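Local coordinates for apical membrane antigen 1 (Babesia divergens, PDB 4APM), which probably acts in host-cell invasion at the moving junction, this fragment being its calcium-binding domains I, II and III, at residues A[224-229]-A[335-340]; A[236-241]-A[329-334]; A[251-256]-A[343-348]. All blocks are in the same frame, centred on the assembly; numbering follows the deposited sequence.

Contact 1: A[224-229]-A[335-340]; sequences DAIFGR and CLIIDA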
loop_
_atom_site.group_PDB
_atom_site.type_symbol
_atom_site.label_atom_id
_atom_site.label_comp_id
_atom_site.label_asym_id
_atom_site.label_seq_id
_atom_site.Cartn_x
_atom_site.Cartn_y
_atom_site.Cartn_z
ATOM N N ASP A 224 6.810 13.609 5.944
ATOM C CA ASP A 224 8.067 14.352 5.710
ATOM C C ASP A 224 9.127 13.540 4.986
ATOM O O ASP A 224 10.325 13.718 5.232
ATOM C CB ASP A 224 8.632 14.904 7.022
ATOM C CG ASP A 224 7.664 15.816 7.729
ATOM O OD1 ASP A 224 7.068 16.707 7.089
ATOM O OD2 ASP A 224 7.456 15.612 8.923
ATOM N N ALA A 225 8.693 12.645 4.096
ATOM C CA ALA A 225 9.615 11.688 3.447
ATOM C C ALA A 225 9.430 11.627 1.955
ATOM O O ALA A 225 8.298 11.663 1.447
ATOM C CB ALA A 225 9.450 10.293 4.043
ATOM N N ILE A 226 10.553 11.477 1.269
ATOM C CA ILE A 226 10.596 11.202 -0.147
ATOM C C ILE A 226 11.359 9.885 -0.296
ATOM O O ILE A 226 12.388 9.687 0.357
ATOM C CB ILE A 226 11.410 12.270 -0.892
ATOM C CG1 ILE A 226 10.744 13.642 -0.793
ATOM C CG2 ILE A 226 11.662 11.859 -2.346
ATOM C CD1 ILE A 226 11.656 14.766 -1.238
ATOM N N PHE A 227 10.834 8.984 -1.124
ATOM C CA PHE A 227 11.484 7.687 -1.399
ATOM C C PHE A 227 12.768 7.866 -2.214
ATOM O O PHE A 227 12.771 8.593 -3.200
ATOM C CB PHE A 227 10.541 6.798 -2.217
ATOM C CG PHE A 227 9.399 6.240 -1.437
ATOM C CD1 PHE A 227 9.631 5.477 -0.302
ATOM C CD2 PHE A 227 8.089 6.394 -1.891
ATOM C CE1 PHE A 227 8.585 4.916 0.404
ATOM C CE2 PHE A 227 7.045 5.800 -1.203
ATOM C CZ PHE A 227 7.290 5.070 -0.044
ATOM N N GLY A 228 13.824 7.140 -1.852
ATOM C CA GLY A 228 15.063 7.182 -2.621
ATOM C C GLY A 228 15.766 5.840 -2.728
ATOM O O GLY A 228 15.359 4.854 -2.104
ATOM N N ARG A 229 16.842 5.807 -3.508
ATOM C CA ARG A 229 17.803 4.713 -3.427
ATOM C C ARG A 229 19.204 5.226 -3.116
ATOM O O ARG A 229 19.599 6.317 -3.553
ATOM C CB ARG A 229 17.804 3.872 -4.722
ATOM C CG ARG A 229 16.487 3.118 -4.972
ATOM C CD ARG A 229 16.467 2.394 -6.313
ATOM N NE ARG A 229 17.580 1.455 -6.432
ATOM C CZ ARG A 229 17.665 0.295 -5.780
ATOM N NH1 ARG A 229 16.699 -0.087 -4.959
ATOM N NH2 ARG A 229 18.718 -0.490 -5.959
ATOM N N CYS A 335 15.911 3.755 0.721
ATOM C CA CYS A 335 16.124 4.801 1.738
ATOM C C CYS A 335 15.121 5.945 1.574
ATOM O O CYS A 335 14.380 6.014 0.577
ATOM C CB CYS A 335 17.536 5.356 1.617
ATOM S SG CYS A 335 17.810 6.063 -0.019
ATOM N N LEU A 336 15.119 6.856 2.541
ATOM C CA LEU A 336 14.231 8.014 2.516
ATOM C C LEU A 336 15.076 9.301 2.599
ATOM O O LEU A 336 16.167 9.283 3.152
ATOM C CB LEU A 336 13.236 7.953 3.688
ATOM C CG LEU A 336 12.321 6.728 3.854
ATOM C CD1 LEU A 336 11.407 6.909 5.054
ATOM C CD2 LEU A 336 11.502 6.446 2.603
ATOM N N ILE A 337 14.577 10.378 1.995
ATOM C CA ILE A 337 15.126 11.717 2.120
ATOM C C ILE A 337 14.131 12.533 2.959
ATOM O O ILE A 337 12.920 12.458 2.719
ATOM C CB ILE A 337 15.220 12.374 0.729
ATOM C CG1 ILE A 337 16.214 11.639 -0.151
ATOM C CG2 ILE A 337 15.506 13.868 0.824
ATOM C CD1 ILE A 337 15.560 10.684 -1.126
ATOM N N ILE A 338 14.603 13.278 3.959
ATOM C CA ILE A 338 13.657 14.083 4.712
ATOM C C ILE A 338 13.294 15.355 3.944
ATOM O O ILE A 338 14.131 15.934 3.236
ATOM C CB ILE A 338 14.080 14.367 6.183
ATOM C CG1 ILE A 338 12.890 14.938 6.964
ATOM C CG2 ILE A 338 15.258 15.331 6.261
ATOM C CD1 ILE A 338 13.256 15.548 8.299
ATOM N N ASP A 339 12.020 15.720 4.008
ATOM C CA ASP A 339 11.510 16.886 3.308
ATOM C C ASP A 339 10.112 17.221 3.830
ATOM O O ASP A 339 9.189 16.445 3.649
ATOM C CB ASP A 339 11.476 16.635 1.795
ATOM C CG ASP A 339 10.970 17.830 1.022
ATOM O OD1 ASP A 339 11.615 18.902 1.090
ATOM O OD2 ASP A 339 9.910 17.714 0.371
ATOM N N ALA A 340 9.977 18.354 4.521
ATOM C CA ALA A 340 8.715 18.744 5.153
ATOM C C ALA A 340 7.581 18.823 4.156
ATOM O O ALA A 340 7.743 19.389 3.081
ATOM C CB ALA A 340 8.871 20.088 5.864
#
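Phe227 and Leu336 lie side by side and point the same way, the methyl CD2 of Leu336 sitting 3.6 Å from ring carbon CD1 of Phe227. With CG of Leu336 anti to its carbonyl carbon (chi1 -57°), the two methyls part along this face, CD2 toward Phe227 and CD1 toward Ala225, whose small methyl leaves room for it. Trp316 meets the Phe227 ring edge-to-face, and Trp12 and Tyr15 of helix 8-16 touch Leu336, so aromatic and aliphatic groups cover this side of the pair. On the opposite face the beta-branched residues Ile226 and Ile337 stand side by side as a cross-strand pair, CB to CB 4.1 Å. Ile337 sends CD1 across to CA of Gly228 at 3.8 Å, a residue without a side chain to block it. Beside it, Cys335 SG rests against the Gly228 carbonyl group and closes a disulfide with Cys235.

Between the two faces the backbones are laced together. Ile226 and Ile337 exchange a pair of bonds, Ile337 N to Ile226 O being 2.8 Å with 169° at the hydrogen. Gly228 N gives a 2.7 Å bond to Cys335 O, and Cys335 N returns one to Gly228 O.

Toward the polar end, Ile226 CD1 packs on CB of Asp339 at 3.6 Å, using the aspartate's aliphatic root. Asp224 O receives Asp339 N at 2.9 Å, while the Asp224 carboxylate is held by Ser408 and by Gly341 N. Alternating hydrogen-bonded and non-hydrogen-bonded pairs make this a twisted antiparallel strand pair at the edge of a mixed sheet, probably in domain II, a PAN-like module in this family.

Contact 2: A[236-241]-A[329-334]; sequences VAIESA and IEETPN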
loop_
_atom_site.group_PDB
_atom_site.type_symbol
_atom_site.label_atom_id
_atom_site.label_comp_id
_atom_site.label_asym_id
_atom_site.label_seq_id
_atom_site.Cartn_x
_atom_site.Cartn_y
_atom_site.Cartn_z
ATOM N N VAL A 236 19.343 9.240 -2.742
ATOM C CA VAL A 236 18.893 10.039 -3.892
ATOM C C VAL A 236 17.412 9.752 -4.242
ATOM O O VAL A 236 17.022 8.603 -4.426
ATOM C CB VAL A 236 19.791 9.803 -5.145
ATOM C CG1 VAL A 236 19.336 10.666 -6.316
ATOM C CG2 VAL A 236 21.256 10.073 -4.828
ATOM N N ALA A 237 16.603 10.810 -4.332
ATOM C CA ALA A 237 15.206 10.709 -4.732
ATOM C C ALA A 237 15.056 9.887 -6.009
ATOM O O ALA A 237 15.802 10.091 -6.984
ATOM C CB ALA A 237 14.614 12.098 -4.924
ATOM N N ILE A 238 14.084 8.970 -6.002
ATOM C CA ILE A 238 13.807 8.114 -7.158
ATOM C C ILE A 238 12.986 8.875 -8.204
ATOM O O ILE A 238 11.992 9.537 -7.866
ATOM C CB ILE A 238 13.059 6.821 -6.730
ATOM C CG1 ILE A 238 14.011 5.859 -6.069
ATOM C CG2 ILE A 238 12.408 6.133 -7.922
ATOM C CD1 ILE A 238 13.315 4.843 -5.195
ATOM N N GLU A 239 13.371 8.744 -9.473
ATOM C CA GLU A 239 12.692 9.443 -10.573
ATOM C C GLU A 239 11.269 8.921 -10.772
ATOM O O GLU A 239 10.974 7.748 -10.524
ATOM C CB GLU A 239 13.477 9.291 -11.880
ATOM C CG GLU A 239 13.624 7.844 -12.311
ATOM C CD GLU A 239 14.134 7.692 -13.731
ATOM O OE1 GLU A 239 14.364 8.724 -14.413
ATOM O OE2 GLU A 239 14.275 6.530 -14.170
ATOM N N SER A 240 10.389 9.801 -11.217
ATOM C CA SER A 240 8.996 9.450 -11.384
ATOM C C SER A 240 8.861 8.505 -12.559
ATOM O O SER A 240 9.545 8.677 -13.572
ATOM C CB SER A 240 8.185 10.709 -11.641
ATOM O OG SER A 240 8.566 11.713 -10.735
ATOM N N ALA A 241 7.993 7.503 -12.430
ATOM C CA ALA A 241 7.494 6.784 -13.598
ATOM C C ALA A 241 6.530 7.698 -14.347
ATOM O O ALA A 241 6.549 7.776 -15.572
ATOM C CB ALA A 241 6.793 5.479 -13.185
ATOM N N ILE A 329 6.245 6.076 -8.714
ATOM C CA ILE A 329 7.535 5.466 -9.012
ATOM C C ILE A 329 7.440 3.942 -9.120
ATOM O O ILE A 329 6.522 3.327 -8.613
ATOM C CB ILE A 329 8.618 5.838 -7.976
ATOM C CG1 ILE A 329 8.221 5.361 -6.567
ATOM C CG2 ILE A 329 8.934 7.341 -8.049
ATOM C CD1 ILE A 329 9.309 5.516 -5.515
ATOM N N GLU A 330 8.411 3.344 -9.790
ATOM C CA GLU A 330 8.347 1.931 -10.044
ATOM C C GLU A 330 9.608 1.186 -9.649
ATOM O O GLU A 330 9.684 -0.022 -9.840
ATOM C CB GLU A 330 7.986 1.647 -11.504
ATOM C CG GLU A 330 9.097 1.929 -12.515
ATOM C CD GLU A 330 8.568 1.894 -13.941
ATOM O OE1 GLU A 330 7.556 1.197 -14.207
ATOM O OE2 GLU A 330 9.130 2.604 -14.788
ATOM N N GLU A 331 10.581 1.901 -9.091
ATOM C CA GLU A 331 11.776 1.265 -8.562
ATOM C C GLU A 331 11.597 1.063 -7.070
ATOM O O GLU A 331 10.956 1.887 -6.388
ATOM C CB GLU A 331 13.015 2.132 -8.824
ATOM C CG GLU A 331 13.307 2.396 -10.300
ATOM C CD GLU A 331 14.394 3.453 -10.510
ATOM O OE1 GLU A 331 15.243 3.648 -9.594
ATOM O OE2 GLU A 331 14.396 4.098 -11.588
ATOM N N THR A 332 12.206 0.003 -6.553
ATOM C CA THR A 332 12.065 -0.339 -5.150
ATOM C C THR A 332 12.845 0.661 -4.297
ATOM O O THR A 332 14.020 0.868 -4.520
ATOM C CB THR A 332 12.565 -1.771 -4.886
ATOM O OG1 THR A 332 11.771 -2.698 -5.630
ATOM C CG2 THR A 332 12.458 -2.118 -3.416
ATOM N N PRO A 333 12.174 1.342 -3.358
ATOM C CA PRO A 333 12.950 2.260 -2.517
ATOM C C PRO A 333 13.784 1.485 -1.501
ATOM O O PRO A 333 13.359 0.408 -1.042
ATOM C CB PRO A 333 11.873 3.065 -1.785
ATOM C CG PRO A 333 10.605 2.827 -2.542
ATOM C CD PRO A 333 10.726 1.459 -3.128
ATOM N N ASN A 334 14.953 2.022 -1.152
ATOM C CA ASN A 334 15.769 1.448 -0.069
ATOM C C ASN A 334 16.360 2.505 0.879
ATOM O O ASN A 334 17.155 2.179 1.768
ATOM C CB ASN A 334 16.862 0.485 -0.605
ATOM C CG ASN A 334 17.950 1.202 -1.403
ATOM O OD1 ASN A 334 18.206 2.390 -1.198
ATOM N ND2 ASN A 334 18.596 0.476 -2.322
HETATM O O HOH W 1 10.315 5.135 -10.848
HETATM O O HOH W 2 12.202 4.639 -13.252
#
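Ile238 and Ile329 cross at about a right angle, and each offers its CG2 methyl to the other, 3.7 Å apart. In Ile238, CG2 stands anti to the backbone N while CG1 lies anti to the carbonyl carbon (chi1 -76°), so CG2 meets Ile329 while the longer arm carries CD1 on to Pro333, 3.7 Å from its CA. Two branched aliphatic chains and a proline suit this place, since they fill the space between two irregular segments without needing polar partners. The Ile329 methyl CG2 also presses close to the backbone, 3.2 Å from the carbonyl O of Glu239.

Further out, the side chains of Glu239 and Glu331 cross obliquely with their carboxylate planes 65° apart. Their OE2 atoms come within 3.5 Å of each other, a like-charge approach that water 2 eases by donating to both, at 2.8 Å to Glu331 OE2. The proximity would probably raise the pKa of one of the two acids. Water 1 couples the backbones instead, donating to Glu239 O at 2.7 Å and accepting from Glu330 N. At the rim, the methyl of Ala241 sits near OE2 of Glu330, a small group beside an exposed acid.

Phe227 of strand 225-231 packs on both Ile329 and Pro333, and Trp316 of strand 316-320 lies against the same two residues, so residues of two different sheets close in the apolar part. Arg327 binds the carbonyl of Ile238 and, together with Glu243, the hydroxyl of Ser240. The chain thus passes from strand 234-237 toward strand 242-245 beside the loop joining strands 325-329 and 335-339, with Met16 of helix 8-16 resting on Pro333.

Contact 3: A[251-256]-A[343-348]; sequences ECSALM and FAMTAV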
loop_
_atom_site.group_PDB
_atom_site.type_symbol
_atom_site.label_atom_id
_atom_site.label_comp_id
_atom_site.label_asym_id
_atom_site.label_seq_id
_atom_site.Cartn_x
_atom_site.Cartn_y
_atom_site.Cartn_z
ATOM N N GLU A 251 -6.142 11.100 -3.498
ATOM C CA GLU A 251 -6.161 11.091 -4.943
ATOM C C GLU A 251 -4.832 10.551 -5.471
ATOM O O GLU A 251 -4.807 9.648 -6.295
ATOM C CB GLU A 251 -6.427 12.487 -5.499
ATOM C CG GLU A 251 -6.834 12.488 -6.977
ATOM C CD GLU A 251 -7.527 13.778 -7.388
ATOM O OE1 GLU A 251 -6.875 14.856 -7.344
ATOM O OE2 GLU A 251 -8.748 13.732 -7.664
ATOM N N CYS A 252 -3.725 11.067 -4.950
ATOM C CA CYS A 252 -2.413 10.517 -5.289
ATOM C C CYS A 252 -2.356 8.982 -5.057
ATOM O O CYS A 252 -1.920 8.195 -5.936
ATOM C CB CYS A 252 -1.361 11.195 -4.447
ATOM S SG CYS A 252 0.287 10.582 -4.778
ATOM N N SER A 253 -2.871 8.558 -3.905
ATOM C CA SER A 253 -2.906 7.167 -3.584
ATOM C C SER A 253 -3.729 6.388 -4.626
ATOM O O SER A 253 -3.286 5.340 -5.111
ATOM C CB SER A 253 -3.437 6.951 -2.163
ATOM O OG SER A 253 -3.378 5.587 -1.829
ATOM N N ALA A 254 -4.880 6.925 -5.027
ATOM C CA ALA A 254 -5.761 6.194 -5.968
ATOM C C ALA A 254 -5.140 6.076 -7.364
ATOM O O ALA A 254 -5.370 5.097 -8.072
ATOM C CB ALA A 254 -7.137 6.857 -6.048
ATOM N N LEU A 255 -4.382 7.103 -7.751
ATOM C CA LEU A 255 -3.699 7.169 -9.050
ATOM C C LEU A 255 -2.620 6.100 -9.144
ATOM O O LEU A 255 -2.431 5.474 -10.179
ATOM C CB LEU A 255 -3.013 8.537 -9.175
ATOM C CG LEU A 255 -2.900 9.277 -10.504
ATOM C CD1 LEU A 255 -1.709 10.236 -10.478
ATOM C CD2 LEU A 255 -2.854 8.366 -11.712
ATOM N N MET A 256 -1.813 6.008 -8.088
ATOM C CA MET A 256 -0.752 5.025 -8.013
ATOM C C MET A 256 -1.342 3.594 -7.955
ATOM O O MET A 256 -0.848 2.658 -8.624
ATOM C CB MET A 256 0.093 5.314 -6.777
ATOM C CG MET A 256 1.035 4.178 -6.433
ATOM S SD MET A 256 0.960 3.580 -4.759
ATOM C CE MET A 256 0.694 4.993 -3.650
ATOM N N PHE A 343 4.842 13.174 1.512
ATOM C CA PHE A 343 4.350 11.895 2.054
ATOM C C PHE A 343 4.744 10.712 1.181
ATOM O O PHE A 343 4.494 10.721 -0.018
ATOM C CB PHE A 343 2.839 11.935 2.236
ATOM C CG PHE A 343 2.388 12.818 3.372
ATOM C CD1 PHE A 343 2.238 14.202 3.190
ATOM C CD2 PHE A 343 2.132 12.278 4.637
ATOM C CE1 PHE A 343 1.825 15.024 4.235
ATOM C CE2 PHE A 343 1.701 13.091 5.675
ATOM C CZ PHE A 343 1.536 14.461 5.475
ATOM N N ALA A 344 5.389 9.713 1.770
ATOM C CA ALA A 344 5.863 8.575 0.998
ATOM C C ALA A 344 4.817 7.496 1.176
ATOM O O ALA A 344 4.634 6.983 2.277
ATOM C CB ALA A 344 7.219 8.095 1.517
ATOM N N MET A 345 4.083 7.208 0.111
ATOM C CA MET A 345 2.912 6.336 0.186
ATOM C C MET A 345 3.103 5.043 -0.618
ATOM O O MET A 345 3.906 5.013 -1.561
ATOM C CB MET A 345 1.708 7.110 -0.313
ATOM C CG MET A 345 1.536 8.416 0.477
ATOM S SD MET A 345 0.197 9.358 -0.192
ATOM C CE MET A 345 -1.205 8.507 0.550
ATOM N N THR A 346 2.376 3.982 -0.252
ATOM C CA THR A 346 2.457 2.738 -1.010
ATOM C C THR A 346 1.061 2.218 -1.376
ATOM O O THR A 346 0.049 2.647 -0.769
ATOM C CB THR A 346 3.245 1.625 -0.280
ATOM O OG1 THR A 346 2.389 0.971 0.643
ATOM C CG2 THR A 346 4.475 2.154 0.465
ATOM N N ALA A 347 1.013 1.348 -2.394
ATOM C CA ALA A 347 -0.244 0.792 -2.877
ATOM C C ALA A 347 -0.964 -0.095 -1.830
ATOM O O ALA A 347 -2.162 -0.372 -1.986
ATOM C CB ALA A 347 -0.022 -0.007 -4.166
ATOM N N VAL A 348 -0.263 -0.588 -0.804
ATOM C CA VAL A 348 -0.991 -1.442 0.176
ATOM C C VAL A 348 -1.487 -0.659 1.380
ATOM O O VAL A 348 -2.434 -1.089 2.068
ATOM C CB VAL A 348 -0.185 -2.667 0.667
ATOM C CG1 VAL A 348 0.205 -3.568 -0.493
ATOM C CG2 VAL A 348 1.036 -2.233 1.437
HETATM O O HOH W 3 -1.370 4.825 -0.150
#
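Met345 meets Ser253 and Met256 where helix 249-257 packs against strand 342-346, an alpha-on-beta arrangement in which the strand is an outermost member of a four-stranded antiparallel sheet. The short axes pass 9.0 Å apart and run at 39° to each other. Met345 extends as far as SD and then bends at chi3 (80°), which brings its terminal methyl CE to 3.8 Å from CB of Ser253. Its CB also faces CE of Met256, though more loosely, so a flexible, unbranched chain bridges two successive turns of helix surface. Cys252, nearby on the helix, ties this region to strand 325-329 through its disulfide with Cys326.

The CB of Thr346 points away from the helix, its side chain touches Trp316 and Phe227, and it is the backbone that takes part here. Met256 CE lies 3.6 Å from Thr346 C. The carbonyl O of Thr346 accepts a hydrogen bond from water 3 at 2.7 Å, and the same water hydrogen-bonds to Ser253 OG, which points at it because it stands anti to the helix backbone N (chi1 -176°). A serine suits this buried spot, being short enough for Met345 CE to lie against its CB, while its hydroxyl reaches the water.

Ala347 comes next, just beyond the end of the strand. Its small side chain lets the bent thioether of Met256 draw in closely: SD lies 3.8 Å from the Ala347 methyl CB and 3.3 Å from its backbone N.

Overall arrangement
Contact 1 is buried and depends on regular backbone pairing between strands 225-231 and 335-339. Contact 2, only partly buried, joins loops through crossed isoleucines, acidic side chains and waters. Contact 3 is also buried but sets a helix on a strand, mostly through methionine contacts plus one water. Contacts 1 and 2 meet directly, since strands 225-231 and 234-237 are neighbours in one sheet and Arg229 reaches Thr332. Contact 1 meets contact 3 through Phe227, whose ring touches Ala344 and the carbonyl O of Met345, whereas contacts 2 and 3 stay about 6 Å apart between nearest atoms. One cysteine in each of contacts 1 and 3 is disulfide-bonded to a strand outside that contact.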